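Local coordinates for amidohydrolase 3 domain-containing protein (Pyrococcus furiosus, PDB 3ICJ) that binds two zinc ions and, as a member of the amidohydrolase family, probably hydrolyses carbon-nitrogen bonds other than peptide bonds, at residues W150-D155 against E193-V198; H171-N176 against R201-S206; W142-L147 against L165-F170. All blocks are in the same frame, centred on the assembly; numbering follows the deposited sequence.

Interaction 1: residues W150-D155 against E193-V198; sequences WPTRED and ESTGIV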
loop_
_atom_site.group_PDB
_atom_site.type_symbol
_atom_site.label_atom_id
_atom_site.label_comp_id
_atom_site.label_asym_id
_atom_site.label_seq_id
_atom_site.Cartn_x
_atom_site.Cartn_y
_atom_site.Cartn_z
ATOM N N TRP A 150 -6.092 -16.445 -29.186
ATOM C CA TRP A 150 -5.048 -15.698 -28.491
ATOM C C TRP A 150 -4.682 -14.435 -29.265
ATOM O O TRP A 150 -4.580 -14.476 -30.497
ATOM C CB TRP A 150 -3.789 -16.544 -28.341
ATOM C CG TRP A 150 -3.846 -17.611 -27.306
ATOM C CD1 TRP A 150 -4.377 -18.867 -27.446
ATOM C CD2 TRP A 150 -3.314 -17.545 -25.975
ATOM N NE1 TRP A 150 -4.230 -19.573 -26.276
ATOM C CE2 TRP A 150 -3.582 -18.788 -25.357
ATOM C CE3 TRP A 150 -2.653 -16.546 -25.236
ATOM C CZ2 TRP A 150 -3.208 -19.066 -24.031
ATOM C CZ3 TRP A 150 -2.278 -16.827 -23.908
ATOM C CH2 TRP A 150 -2.560 -18.075 -23.326
ATOM N N PRO A 151 -4.466 -13.311 -28.550
ATOM C CA PRO A 151 -3.896 -12.135 -29.210
ATOM C C PRO A 151 -2.412 -12.377 -29.477
ATOM O O PRO A 151 -1.751 -13.113 -28.728
ATOM C CB PRO A 151 -4.103 -11.013 -28.185
ATOM C CG PRO A 151 -4.109 -11.707 -26.839
ATOM C CD PRO A 151 -4.603 -13.130 -27.089
ATOM N N THR A 152 -1.893 -11.820 -30.563
ATOM C CA THR A 152 -0.486 -11.993 -30.870
ATOM C C THR A 152 0.148 -10.687 -31.277
ATOM O O THR A 152 -0.543 -9.699 -31.591
ATOM C CB THR A 152 -0.229 -13.007 -32.035
ATOM O OG1 THR A 152 -0.796 -12.495 -33.249
ATOM C CG2 THR A 152 -0.763 -14.400 -31.732
ATOM N N ARG A 153 1.479 -10.727 -31.310
ATOM C CA ARG A 153 2.353 -9.675 -31.816
ATOM C C ARG A 153 1.885 -9.080 -33.145
ATOM O O ARG A 153 1.886 -7.857 -33.311
ATOM C CB ARG A 153 3.763 -10.270 -31.960
ATOM C CG ARG A 153 4.813 -9.375 -32.524
ATOM C CD ARG A 153 5.977 -10.209 -33.073
ATOM N NE ARG A 153 7.121 -9.343 -33.353
ATOM C CZ ARG A 153 8.404 -9.664 -33.178
ATOM N NH1 ARG A 153 8.751 -10.856 -32.701
ATOM N NH2 ARG A 153 9.348 -8.769 -33.461
ATOM N N GLU A 154 1.482 -9.951 -34.069
ATOM C CA GLU A 154 1.000 -9.562 -35.392
ATOM C C GLU A 154 -0.322 -8.758 -35.368
ATOM O O GLU A 154 -0.468 -7.786 -36.117
ATOM C CB GLU A 154 0.903 -10.799 -36.301
ATOM C CG GLU A 154 0.049 -10.610 -37.545
ATOM C CD GLU A 154 0.498 -11.461 -38.704
ATOM O OE1 GLU A 154 1.336 -12.374 -38.496
ATOM O OE2 GLU A 154 0.010 -11.207 -39.826
ATOM N N ASP A 155 -1.260 -9.141 -34.501
ATOM C CA ASP A 155 -2.515 -8.377 -34.317
ATOM C C ASP A 155 -2.244 -6.959 -33.809
ATOM O O ASP A 155 -2.909 -6.003 -34.212
ATOM C CB ASP A 155 -3.446 -9.086 -33.324
ATOM C CG ASP A 155 -3.824 -10.489 -33.771
ATOM O OD1 ASP A 155 -4.396 -10.630 -34.867
ATOM O OD2 ASP A 155 -3.555 -11.457 -33.026
ATOM N N GLU A 193 8.748 -15.465 -29.008
ATOM C CA GLU A 193 9.078 -14.280 -29.798
ATOM C C GLU A 193 8.161 -14.093 -31.015
ATOM O O GLU A 193 7.834 -12.972 -31.358
ATOM C CB GLU A 193 10.554 -14.309 -30.258
ATOM C CG GLU A 193 11.402 -15.427 -29.620
ATOM C CD GLU A 193 12.798 -14.990 -29.179
ATOM O OE1 GLU A 193 13.372 -15.663 -28.284
ATOM O OE2 GLU A 193 13.316 -13.980 -29.712
ATOM N N SER A 194 7.752 -15.189 -31.652
ATOM C CA SER A 194 6.864 -15.121 -32.825
ATOM C C SER A 194 5.494 -14.525 -32.512
ATOM O O SER A 194 4.939 -13.793 -33.334
ATOM C CB SER A 194 6.704 -16.500 -33.478
ATOM O OG SER A 194 6.117 -17.425 -32.573
ATOM N N THR A 195 4.968 -14.817 -31.319
ATOM C CA THR A 195 3.655 -14.297 -30.888
ATOM C C THR A 195 3.711 -13.129 -29.882
ATOM O O THR A 195 2.683 -12.516 -29.590
ATOM C CB THR A 195 2.772 -15.407 -30.300
ATOM O OG1 THR A 195 3.482 -16.052 -29.234
ATOM C CG2 THR A 195 2.436 -16.453 -31.376
ATOM N N GLY A 196 4.894 -12.831 -29.351
ATOM C CA GLY A 196 5.067 -11.730 -28.404
ATOM C C GLY A 196 4.461 -12.043 -27.044
ATOM O O GLY A 196 4.053 -11.135 -26.319
ATOM N N ILE A 197 4.393 -13.329 -26.704
ATOM C CA ILE A 197 3.778 -13.762 -25.454
ATOM C C ILE A 197 4.853 -14.119 -24.407
ATOM O O ILE A 197 5.792 -14.858 -24.703
ATOM C CB ILE A 197 2.750 -14.918 -25.714
ATOM C CG1 ILE A 197 1.470 -14.339 -26.337
ATOM C CG2 ILE A 197 2.467 -15.736 -24.436
ATOM C CD1 ILE A 197 0.534 -15.356 -26.957
ATOM N N VAL A 198 4.697 -13.611 -23.193
ATOM C CA VAL A 198 5.592 -13.951 -22.094
ATOM C C VAL A 198 4.889 -14.574 -20.894
ATOM O O VAL A 198 3.764 -14.239 -20.582
ATOM C CB VAL A 198 6.412 -12.748 -21.611
ATOM C CG1 VAL A 198 7.454 -12.366 -22.628
ATOM C CG2 VAL A 198 5.512 -11.591 -21.289
HETATM O O HOH W 1 2.574 -12.993 -34.188
#
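Arg153 meets the 193-198 turn with both its backbone and its side chain. Its N donates to Thr195 O at 2.8 Å. The same Thr195 O also takes a CA-H...O contact from Thr152 CA at 3.5 Å. The arginine chain is extended from CG to NE, with CG anti to the backbone N (chi1 177°). This carries the guanidinium along the turn to Glu193 O, which NH1 reaches at 2.7 Å. That oxygen sits at the guanidinium edge, close to its plane, but the N-H is bent (138°). NE is hydrogen-bonded to Ser177 OG, a second hold on the group.

The tight part lies around Gly196 and Ile197. The two lie together opposite Asp192, forming a G1 beta bulge, and Gly196 takes the positive phi (72°). Having no side chain, Gly196 lets Arg153 CB rest 3.8 Å from its N. Ile197 CD1 packs 3.7 Å from Pro151 O and touches Trp150 CE3, the two side chains crossing at about a right angle. Ile197 also covers Val172 and Val174 of the neighbouring strand. Pro151 O is buried here with no hydrogen-bond partner.

The other side is looser and wetter. Thr152 CG2 and Thr195 CG2 touch at 3.8 Å in a small methyl contact. Ser194 is exposed and its side chain starts away from the contact. A water bridges the gap, accepting from Glu154 N at 3.2 Å and donating to Ser194 O at 2.6 Å.

The polar links across this contact all use backbone carbonyls of the turn as acceptors. These bonds therefore follow the path of the 193-198 backbone rather than the identity of its side chains. The Glu193 carboxylate, not in contact with the guanidinium, may add a weak longer-range attraction.

Interaction 2: residues H171-N176 against R201-S206; sequences HVAVMN and RALEES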
loop_
_atom_site.group_PDB
_atom_site.type_symbol
_atom_site.label_atom_id
_atom_site.label_comp_id
_atom_site.label_asym_id
_atom_site.label_seq_id
_atom_site.Cartn_x
_atom_site.Cartn_y
_atom_site.Cartn_z
ATOM N N HIS A 171 -0.477 -13.423 -15.079
ATOM C CA HIS A 171 0.599 -14.417 -15.162
ATOM C C HIS A 171 1.164 -14.512 -16.583
ATOM O O HIS A 171 2.193 -15.154 -16.795
ATOM C CB HIS A 171 0.142 -15.802 -14.661
ATOM C CG HIS A 171 -0.382 -15.796 -13.257
ATOM N ND1 HIS A 171 0.301 -15.215 -12.209
ATOM C CD2 HIS A 171 -1.523 -16.299 -12.730
ATOM C CE1 HIS A 171 -0.400 -15.355 -11.098
ATOM N NE2 HIS A 171 -1.511 -16.011 -11.388
ATOM N N VAL A 172 0.502 -13.845 -17.535
ATOM C CA VAL A 172 0.873 -13.856 -18.974
ATOM C C VAL A 172 0.689 -12.438 -19.551
ATOM O O VAL A 172 -0.196 -11.702 -19.099
ATOM C CB VAL A 172 -0.011 -14.864 -19.804
ATOM C CG1 VAL A 172 0.380 -14.882 -21.292
ATOM C CG2 VAL A 172 0.025 -16.302 -19.228
ATOM N N ALA A 173 1.505 -12.049 -20.537
ATOM C CA ALA A 173 1.284 -10.795 -21.252
ATOM C C ALA A 173 1.555 -10.948 -22.747
ATOM O O ALA A 173 2.332 -11.804 -23.141
ATOM C CB ALA A 173 2.149 -9.688 -20.670
ATOM N N VAL A 174 0.888 -10.139 -23.564
ATOM C CA VAL A 174 1.186 -10.060 -24.998
ATOM C C VAL A 174 1.717 -8.665 -25.324
ATOM O O VAL A 174 1.294 -7.670 -24.716
ATOM C CB VAL A 174 -0.038 -10.476 -25.902
ATOM C CG1 VAL A 174 -1.188 -9.456 -25.815
ATOM C CG2 VAL A 174 0.387 -10.714 -27.371
ATOM N N MET A 175 2.661 -8.599 -26.265
ATOM C CA MET A 175 3.243 -7.324 -26.689
ATOM C C MET A 175 3.391 -7.255 -28.218
ATOM O O MET A 175 3.359 -8.289 -28.898
ATOM C CB MET A 175 4.578 -7.051 -25.946
ATOM C CG MET A 175 5.737 -8.010 -26.277
ATOM S SD MET A 175 7.156 -7.868 -25.141
ATOM C CE MET A 175 6.594 -8.893 -23.811
ATOM N N ASN A 176 3.524 -6.049 -28.769
ATOM C CA ASN A 176 3.839 -5.948 -30.202
ATOM C C ASN A 176 5.356 -5.899 -30.438
ATOM O O ASN A 176 6.135 -6.003 -29.474
ATOM C CB ASN A 176 3.078 -4.806 -30.891
ATOM C CG ASN A 176 3.497 -3.440 -30.413
ATOM O OD1 ASN A 176 4.402 -3.296 -29.580
ATOM N ND2 ASN A 176 2.835 -2.415 -30.941
ATOM N N ARG A 201 8.821 -16.423 -15.644
ATOM C CA ARG A 201 10.052 -15.685 -15.393
ATOM C C ARG A 201 10.178 -14.488 -16.330
ATOM O O ARG A 201 10.534 -13.389 -15.904
ATOM C CB ARG A 201 11.267 -16.603 -15.548
ATOM C CG ARG A 201 11.709 -17.270 -14.255
ATOM C CD ARG A 201 10.541 -17.452 -13.301
ATOM N NE ARG A 201 10.845 -16.951 -11.963
ATOM C CZ ARG A 201 9.928 -16.692 -11.036
ATOM N NH1 ARG A 201 8.643 -16.885 -11.300
ATOM N NH2 ARG A 201 10.296 -16.238 -9.846
ATOM N N ALA A 202 9.883 -14.709 -17.606
ATOM C CA ALA A 202 10.204 -13.742 -18.644
ATOM C C ALA A 202 9.281 -12.552 -18.562
ATOM O O ALA A 202 9.639 -11.451 -18.921
ATOM C CB ALA A 202 10.126 -14.373 -19.995
ATOM N N LEU A 203 8.087 -12.797 -18.062
ATOM C CA LEU A 203 7.149 -11.727 -17.720
ATOM C C LEU A 203 7.640 -10.879 -16.532
ATOM O O LEU A 203 7.602 -9.650 -16.598
ATOM C CB LEU A 203 5.749 -12.288 -17.434
ATOM C CG LEU A 203 4.710 -11.342 -16.814
ATOM C CD1 LEU A 203 4.358 -10.170 -17.723
ATOM C CD2 LEU A 203 3.476 -12.105 -16.515
ATOM N N GLU A 204 8.077 -11.540 -15.461
ATOM C CA GLU A 204 8.730 -10.876 -14.322
ATOM C C GLU A 204 9.916 -10.010 -14.749
ATOM O O GLU A 204 10.025 -8.864 -14.325
ATOM C CB GLU A 204 9.201 -11.896 -13.286
ATOM C CG GLU A 204 8.119 -12.435 -12.369
ATOM C CD GLU A 204 8.604 -13.614 -11.523
ATOM O OE1 GLU A 204 9.807 -13.663 -11.173
ATOM O OE2 GLU A 204 7.779 -14.500 -11.208
ATOM N N GLU A 205 10.793 -10.565 -15.586
ATOM C CA GLU A 205 11.927 -9.831 -16.175
ATOM C C GLU A 205 11.485 -8.669 -17.091
ATOM O O GLU A 205 12.084 -7.591 -17.049
ATOM C CB GLU A 205 12.876 -10.802 -16.903
ATOM C CG GLU A 205 13.884 -10.183 -17.885
ATOM C CD GLU A 205 15.193 -9.699 -17.245
ATOM O OE1 GLU A 205 16.211 -9.667 -17.971
ATOM O OE2 GLU A 205 15.225 -9.350 -16.039
ATOM N N SER A 206 10.441 -8.893 -17.895
ATOM C CA SER A 206 9.815 -7.831 -18.702
ATOM C C SER A 206 9.382 -6.647 -17.845
ATOM O O SER A 206 9.681 -5.507 -18.197
ATOM C CB SER A 206 8.593 -8.337 -19.485
ATOM O OG SER A 206 8.961 -9.241 -20.511
#
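Leu203 of helix 200-214 leans on Ala173 of strand 172-175 in an alpha/beta packing of helix on sheet. The helix follows directly after strand 197-199, the neighbour of 172-175 in a mixed sheet. The two short axes come within 8.6 Å and make an angle of 62°, so the helix runs aslant over the strand. No hydrogen bond joins the two segments.

Leu203 makes the largest share of the contact. Its CG stands anti to the backbone N (chi1 169°), which points the side chain at segment 171-176. The two methyls have different partners. CD1 meets the side chain of Ala173, with Ala173 CB 3.7 Å away. CD2 lies against the backbone of His171 and Val172, 3.3 Å from His171 O and 3.6 Å from Val172 N. Phe164 and Tyr166 of strand 163-167 also touch Leu203.

Alternate residues of the strand face the helix. Ala173 and Met175 point toward it, while Val172 points away. Met175 bends at its last torsion (chi3 83°), turning the methyl back toward the helix. Met175 CE ends 4.1 Å from Ser206 OG, a loose touch. Ile180 and Leu183 of helix 177-183 also pack on Met175.

The serine hydroxyl is turned back into its own helix: Ser206 OG donates to Ala202 O at 2.8 Å, while Ser206 N reaches that oxygen from the opposite face of the carbonyl plane.

Interaction 3: residues W142-L147 against L165-F170; sequences WDQDEL and LYRRCF
Trp142, Arg167 and Arg168 bury the most surface here. Trp142 pairs with Arg167 in a parallel beta bridge at the end of two neighbouring strands. The indole swings back across the partner strand, with CG between the backbone N and the carbonyl carbon (chi1 61°). NE1 then donates to Leu165 O at 2.9 Å, nearly straight and close to the ring plane.

The start of the Arg167 side chain lies over one face of the ring; the guanidinium is turned steeply to it (71°). Arg167 CG sits 3.8 Å from the centroid of the six-membered ring of Trp142, a CH-pi contact. Beyond the ring, Arg167 NE donates to Gln144 OE1 at 2.9 Å, on a lone pair of that oxygen. NH2 is 3.3 Å from Asp143 OD1, which lies well off the guanidinium plane, so this salt bridge acts through charge alone.

Arg168 N donates a hydrogen bond to Trp142 O at 3.0 Å, and Arg168 NH1 forms a salt bridge with Asp143 OD2 at 3.2 Å.

Asp143 also caps helix 144-147 by accepting from Asp145 N. One carboxylate thus serves two arginines and a helix start, which would probably stabilise its negative charge.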
loop_
_atom_site.group_PDB
_atom_site.type_symbol
_atom_site.label_atom_id
_atom_site.label_comp_id
_atom_site.label_asym_id
_atom_site.label_seq_id
_atom_site.Cartn_x
_atom_site.Cartn_y
_atom_site.Cartn_z
ATOM N N TRP A 142 -7.492 -9.033 -20.632
ATOM C CA TRP A 142 -7.989 -9.840 -21.753
ATOM C C TRP A 142 -7.997 -11.343 -21.439
ATOM O O TRP A 142 -7.307 -11.812 -20.532
ATOM C CB TRP A 142 -7.223 -9.556 -23.053
ATOM C CG TRP A 142 -5.738 -9.849 -23.013
ATOM C CD1 TRP A 142 -4.733 -8.942 -22.793
ATOM C CD2 TRP A 142 -5.088 -11.122 -23.221
ATOM N NE1 TRP A 142 -3.507 -9.564 -22.846
ATOM C CE2 TRP A 142 -3.692 -10.900 -23.107
ATOM C CE3 TRP A 142 -5.547 -12.423 -23.496
ATOM C CZ2 TRP A 142 -2.746 -11.936 -23.254
ATOM C CZ3 TRP A 142 -4.604 -13.455 -23.630
ATOM C CH2 TRP A 142 -3.221 -13.201 -23.518
ATOM N N ASP A 143 -8.766 -12.086 -22.222
ATOM C CA ASP A 143 -8.927 -13.523 -22.049
ATOM C C ASP A 143 -9.169 -14.083 -23.444
ATOM O O ASP A 143 -10.063 -13.615 -24.157
ATOM C CB ASP A 143 -10.126 -13.791 -21.123
ATOM C CG ASP A 143 -10.269 -15.259 -20.703
ATOM O OD1 ASP A 143 -9.784 -16.176 -21.401
ATOM O OD2 ASP A 143 -10.906 -15.493 -19.652
ATOM N N GLN A 144 -8.370 -15.081 -23.828
ATOM C CA GLN A 144 -8.448 -15.681 -25.172
ATOM C C GLN A 144 -9.753 -16.451 -25.439
ATOM O O GLN A 144 -10.129 -16.637 -26.594
ATOM C CB GLN A 144 -7.226 -16.564 -25.465
ATOM C CG GLN A 144 -7.196 -17.910 -24.733
ATOM C CD GLN A 144 -6.599 -17.834 -23.332
ATOM O OE1 GLN A 144 -6.222 -16.762 -22.835
ATOM N NE2 GLN A 144 -6.503 -18.986 -22.691
ATOM N N ASP A 145 -10.429 -16.883 -24.374
ATOM C CA ASP A 145 -11.742 -17.534 -24.477
ATOM C C ASP A 145 -12.827 -16.540 -24.858
ATOM O O ASP A 145 -13.684 -16.846 -25.688
ATOM C CB ASP A 145 -12.114 -18.224 -23.164
ATOM C CG ASP A 145 -11.116 -19.295 -22.763
ATOM O OD1 ASP A 145 -10.570 -19.978 -23.658
ATOM O OD2 ASP A 145 -10.881 -19.453 -21.547
ATOM N N GLU A 146 -12.776 -15.353 -24.249
ATOM C CA GLU A 146 -13.692 -14.253 -24.566
ATOM C C GLU A 146 -13.418 -13.662 -25.959
ATOM O O GLU A 146 -14.339 -13.227 -26.649
ATOM C CB GLU A 146 -13.610 -13.161 -23.492
ATOM C CG GLU A 146 -14.030 -13.610 -22.088
ATOM C CD GLU A 146 -13.721 -12.577 -20.998
ATOM O OE1 GLU A 146 -12.804 -11.745 -21.174
ATOM O OE2 GLU A 146 -14.397 -12.603 -19.948
ATOM N N LEU A 147 -12.150 -13.672 -26.360
ATOM C CA LEU A 147 -11.702 -13.168 -27.664
ATOM C C LEU A 147 -11.987 -14.118 -28.833
ATOM O O LEU A 147 -12.207 -13.667 -29.960
ATOM C CB LEU A 147 -10.195 -12.884 -27.623
ATOM C CG LEU A 147 -9.706 -11.653 -26.873
ATOM C CD1 LEU A 147 -8.239 -11.810 -26.527
ATOM C CD2 LEU A 147 -9.942 -10.396 -27.698
ATOM N N LEU A 165 0.303 -5.800 -22.903
ATOM C CA LEU A 165 -1.042 -6.112 -22.403
ATOM C C LEU A 165 -1.106 -7.379 -21.552
ATOM O O LEU A 165 -0.908 -8.476 -22.060
ATOM C CB LEU A 165 -2.027 -6.252 -23.571
ATOM C CG LEU A 165 -2.087 -5.140 -24.623
ATOM C CD1 LEU A 165 -2.922 -5.590 -25.814
ATOM C CD2 LEU A 165 -2.636 -3.852 -24.052
ATOM N N TYR A 166 -1.381 -7.213 -20.262
ATOM C CA TYR A 166 -1.536 -8.350 -19.361
ATOM C C TYR A 166 -2.754 -9.187 -19.734
ATOM O O TYR A 166 -3.757 -8.662 -20.219
ATOM C CB TYR A 166 -1.651 -7.870 -17.912
ATOM C CG TYR A 166 -0.354 -7.355 -17.333
ATOM C CD1 TYR A 166 0.579 -8.225 -16.782
ATOM C CD2 TYR A 166 -0.060 -5.998 -17.336
ATOM C CE1 TYR A 166 1.766 -7.758 -16.252
ATOM C CE2 TYR A 166 1.126 -5.522 -16.808
ATOM C CZ TYR A 166 2.035 -6.406 -16.268
ATOM O OH TYR A 166 3.216 -5.936 -15.740
ATOM N N ARG A 167 -2.661 -10.492 -19.503
ATOM C CA ARG A 167 -3.845 -11.337 -19.392
ATOM C C ARG A 167 -4.557 -11.115 -18.062
ATOM O O ARG A 167 -4.009 -10.499 -17.148
ATOM C CB ARG A 167 -3.467 -12.812 -19.545
ATOM C CG ARG A 167 -4.634 -13.717 -19.905
ATOM C CD ARG A 167 -4.211 -15.176 -19.939
ATOM N NE ARG A 167 -5.340 -16.068 -20.183
ATOM C CZ ARG A 167 -6.211 -16.443 -19.252
ATOM N NH1 ARG A 167 -6.085 -16.003 -18.007
ATOM N NH2 ARG A 167 -7.210 -17.258 -19.564
ATOM N N ARG A 168 -5.783 -11.619 -17.961
ATOM C CA ARG A 168 -6.561 -11.501 -16.734
ATOM C C ARG A 168 -5.721 -11.854 -15.512
ATOM O O ARG A 168 -5.663 -11.094 -14.544
ATOM C CB ARG A 168 -7.799 -12.398 -16.797
ATOM C CG ARG A 168 -9.085 -11.658 -17.129
ATOM C CD ARG A 168 -10.264 -12.612 -17.222
ATOM N NE ARG A 168 -10.497 -13.316 -15.963
ATOM C CZ ARG A 168 -10.178 -14.588 -15.748
ATOM N NH1 ARG A 168 -9.608 -15.302 -16.709
ATOM N NH2 ARG A 168 -10.427 -15.147 -14.572
ATOM N N CYS A 169 -5.069 -13.012 -15.561
ATOM C CA CYS A 169 -4.405 -13.567 -14.389
ATOM C C CYS A 169 -3.234 -12.693 -13.953
ATOM O O CYS A 169 -2.775 -12.774 -12.814
ATOM C CB CYS A 169 -3.920 -14.991 -14.672
ATOM S SG CYS A 169 -3.092 -15.195 -16.266
ATOM N N PHE A 170 -2.754 -11.856 -14.867
ATOM C CA PHE A 170 -1.436 -11.192 -14.703
ATOM C C PHE A 170 -0.243 -12.165 -14.699
ATOM O O PHE A 170 0.876 -11.775 -14.359
ATOM C CB PHE A 170 -1.368 -10.245 -13.475
ATOM C CG PHE A 170 -2.298 -9.059 -13.554
ATOM C CD1 PHE A 170 -1.878 -7.864 -14.138
ATOM C CD2 PHE A 170 -3.586 -9.128 -13.020
ATOM C CE1 PHE A 170 -2.737 -6.756 -14.209
ATOM C CE2 PHE A 170 -4.453 -8.028 -13.086
ATOM C CZ PHE A 170 -4.023 -6.839 -13.682
#

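In the fold
From the N terminus, the chain passes strand 137-142 and helix 144-147, then reaches 150-155. Segment 165-170 comes back to 142-147 and closes interaction 3 round this excursion. The chain turns into strand 172-175, which opens interaction 2. Next, 193-198 comes back to 150-155 and closes interaction 1. Helix 200-214 follows at once and closes interaction 2. Interaction 1 thus crosses both others, while 3 and 2 are in series. All three reach one mixed sheet, where 163-167, 172-175 and 197-199 are successive neighbours. Interactions 1 and 3 also meet directly, with Trp150 and Pro151 packing on Trp142. The group lies away from the two zinc ions.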